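Local atomic coordinates of cellobiose 2-epimerase (Caldibacillus thermoamylovorans, PDB entry 5ZHB), a protein that catalyses the 2-epimerisation of cellobiose, probably interconverting the glucose and mannose forms of its reducing-end sugar. Residues Asp248-Trp253 / Asn377-Leu382. Sequence-based numbering, arbitrary orientation.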
loop_
_atom_site.group_PDB
_atom_site.type_symbol
_atom_site.label_atom_id
_atom_site.label_comp_id
_atom_site.label_asym_id
_atom_site.label_seq_id
_atom_site.Cartn_x
_atom_site.Cartn_y
_atom_site.Cartn_z
ATOM N N ASP A 248 6.954 -0.245 9.022
ATOM C CA ASP A 248 6.967 -1.259 10.078
ATOM C C ASP A 248 5.567 -1.600 10.565
ATOM O O ASP A 248 5.208 -2.756 10.680
ATOM C CB ASP A 248 7.879 -0.797 11.200
ATOM C CG ASP A 248 9.361 -0.876 10.873
ATOM O OD1 ASP A 248 9.711 -0.687 9.686
ATOM O OD2 ASP A 248 10.153 -1.137 11.798
ATOM N N ILE A 249 4.774 -0.575 10.912
ATOM C CA ILE A 249 3.494 -0.817 11.535
ATOM C C ILE A 249 2.515 -1.370 10.500
ATOM O O ILE A 249 1.679 -2.216 10.819
ATOM C CB ILE A 249 2.999 0.434 12.291
ATOM C CG1 ILE A 249 1.813 0.103 13.174
ATOM C CG2 ILE A 249 2.707 1.622 11.362
ATOM C CD1 ILE A 249 2.086 -1.012 14.172
ATOM N N GLU A 250 2.655 -0.931 9.240
ATOM C CA GLU A 250 1.916 -1.531 8.145
ATOM C C GLU A 250 2.260 -3.016 8.018
ATOM O O GLU A 250 1.362 -3.841 7.954
ATOM C CB GLU A 250 2.280 -0.781 6.859
ATOM C CG GLU A 250 1.556 -1.321 5.625
ATOM C CD GLU A 250 1.969 -0.626 4.325
ATOM O OE1 GLU A 250 3.108 -0.103 4.251
ATOM O OE2 GLU A 250 1.134 -0.591 3.392
ATOM N N ALA A 251 3.556 -3.337 7.944
ATOM C CA ALA A 251 4.016 -4.709 7.809
ATOM C C ALA A 251 3.509 -5.594 8.946
ATOM O O ALA A 251 3.108 -6.730 8.709
ATOM C CB ALA A 251 5.527 -4.736 7.784
ATOM N N SER A 252 3.509 -5.042 10.171
ATOM C CA SER A 252 3.008 -5.780 11.323
ATOM C C SER A 252 1.667 -6.413 10.992
ATOM O O SER A 252 1.504 -7.610 11.148
ATOM C CB SER A 252 2.917 -4.907 12.542
ATOM O OG SER A 252 2.300 -5.594 13.617
ATOM N N TRP A 253 0.685 -5.626 10.530
ATOM C CA TRP A 253 -0.649 -6.176 10.376
ATOM C C TRP A 253 -0.841 -6.873 9.032
ATOM O O TRP A 253 -1.620 -7.825 8.962
ATOM C CB TRP A 253 -1.722 -5.121 10.638
ATOM C CG TRP A 253 -1.968 -4.121 9.544
ATOM C CD1 TRP A 253 -1.386 -2.903 9.401
ATOM C CD2 TRP A 253 -2.920 -4.240 8.474
ATOM N NE1 TRP A 253 -1.860 -2.279 8.279
ATOM C CE2 TRP A 253 -2.817 -3.064 7.707
ATOM C CE3 TRP A 253 -3.843 -5.209 8.088
ATOM C CZ2 TRP A 253 -3.615 -2.842 6.589
ATOM C CZ3 TRP A 253 -4.625 -5.000 6.969
ATOM C CH2 TRP A 253 -4.541 -3.806 6.260
ATOM N N ASN A 377 -5.928 5.311 2.972
ATOM C CA ASN A 377 -6.935 5.891 3.851
ATOM C C ASN A 377 -8.286 5.160 3.748
ATOM O O ASN A 377 -8.941 4.961 4.787
ATOM C CB ASN A 377 -6.978 7.414 3.742
ATOM C CG ASN A 377 -7.338 7.956 2.377
ATOM O OD1 ASN A 377 -7.289 7.225 1.386
ATOM N ND2 ASN A 377 -7.638 9.252 2.320
ATOM N N ALA A 378 -8.710 4.741 2.547
ATOM C CA ALA A 378 -9.905 3.925 2.430
ATOM C C ALA A 378 -9.753 2.598 3.159
ATOM O O ALA A 378 -10.657 2.186 3.887
ATOM C CB ALA A 378 -10.279 3.660 0.998
ATOM N N ARG A 379 -8.632 1.909 2.902
ATOM C CA ARG A 379 -8.359 0.639 3.530
ATOM C C ARG A 379 -8.424 0.773 5.057
ATOM O O ARG A 379 -8.993 -0.091 5.720
ATOM C CB ARG A 379 -7.013 0.088 3.041
ATOM C CG ARG A 379 -6.776 -1.292 3.633
ATOM C CD ARG A 379 -5.581 -2.051 3.120
ATOM N NE ARG A 379 -4.329 -1.380 3.464
ATOM C CZ ARG A 379 -3.122 -1.808 3.087
ATOM N NH1 ARG A 379 -3.003 -2.926 2.403
ATOM N NH2 ARG A 379 -2.042 -1.119 3.429
ATOM N N PHE A 380 -7.840 1.843 5.616
ATOM C CA PHE A 380 -7.896 2.050 7.048
ATOM C C PHE A 380 -9.351 2.073 7.537
ATOM O O PHE A 380 -9.680 1.366 8.495
ATOM C CB PHE A 380 -7.067 3.277 7.441
ATOM C CG PHE A 380 -7.710 4.179 8.478
ATOM C CD1 PHE A 380 -7.794 3.793 9.816
ATOM C CD2 PHE A 380 -8.221 5.418 8.110
ATOM C CE1 PHE A 380 -8.348 4.646 10.756
ATOM C CE2 PHE A 380 -8.779 6.263 9.049
ATOM C CZ PHE A 380 -8.865 5.866 10.366
ATOM N N CYS A 381 -10.204 2.904 6.920
ATOM C CA CYS A 381 -11.594 2.996 7.332
ATOM C C CYS A 381 -12.255 1.622 7.223
ATOM O O CYS A 381 -12.927 1.192 8.153
ATOM C CB CYS A 381 -12.348 4.016 6.483
ATOM S SG CYS A 381 -11.767 5.709 6.694
ATOM N N LEU A 382 -12.027 0.916 6.118
ATOM C CA LEU A 382 -12.643 -0.388 5.859
ATOM C C LEU A 382 -12.177 -1.483 6.817
ATOM O O LEU A 382 -12.966 -2.349 7.226
ATOM C CB LEU A 382 -12.385 -0.778 4.413
ATOM C CG LEU A 382 -13.079 0.110 3.370
ATOM C CD1 LEU A 382 -12.579 -0.239 1.994
ATOM C CD2 LEU A 382 -14.589 -0.014 3.443
#
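E250 and W253, on helix 245-262, meet R379 of helix 375-387 while the two backbones stay well separated, the nearest CA atoms, those of E250 and F380, being 10.5 Å apart. R379 runs out extended, with CG anti to the backbone N (chi1 -176°), before a bend at chi3 turns the guanidinium. There NH2 of R379 lies 3.2 Å from OE2 of E250 in a salt bridge whose hydrogen bond is weak, the N-H pointing well off the acceptor at 135°. OE2 sits at the edge of the guanidinium, in its plane, although the carboxylate itself is turned nearly perpendicular to it. W253 presents the rim of its six-membered ring to one guanidinium face, CZ2 standing 3.5 Å from NE of R379, with the planes steeply inclined; the edge of the indole lies over the guanidinium face, so the two do not stack. Around the pair, E311 of helix 306-323 accepts from NE1 of W253 and salt-bridges NH2 of R379, while E191 pairs with NH1. With a methionine in place of R379, the carboxylates of E250, E191 and E311 would probably lose the guanidinium charge they share. Such a buried arginine among acidic residues of several helices, near the centre of the chain, ties together inner helices of the (alpha/alpha)6 barrel characteristic of the N-acylglucosamine 2-epimerase family.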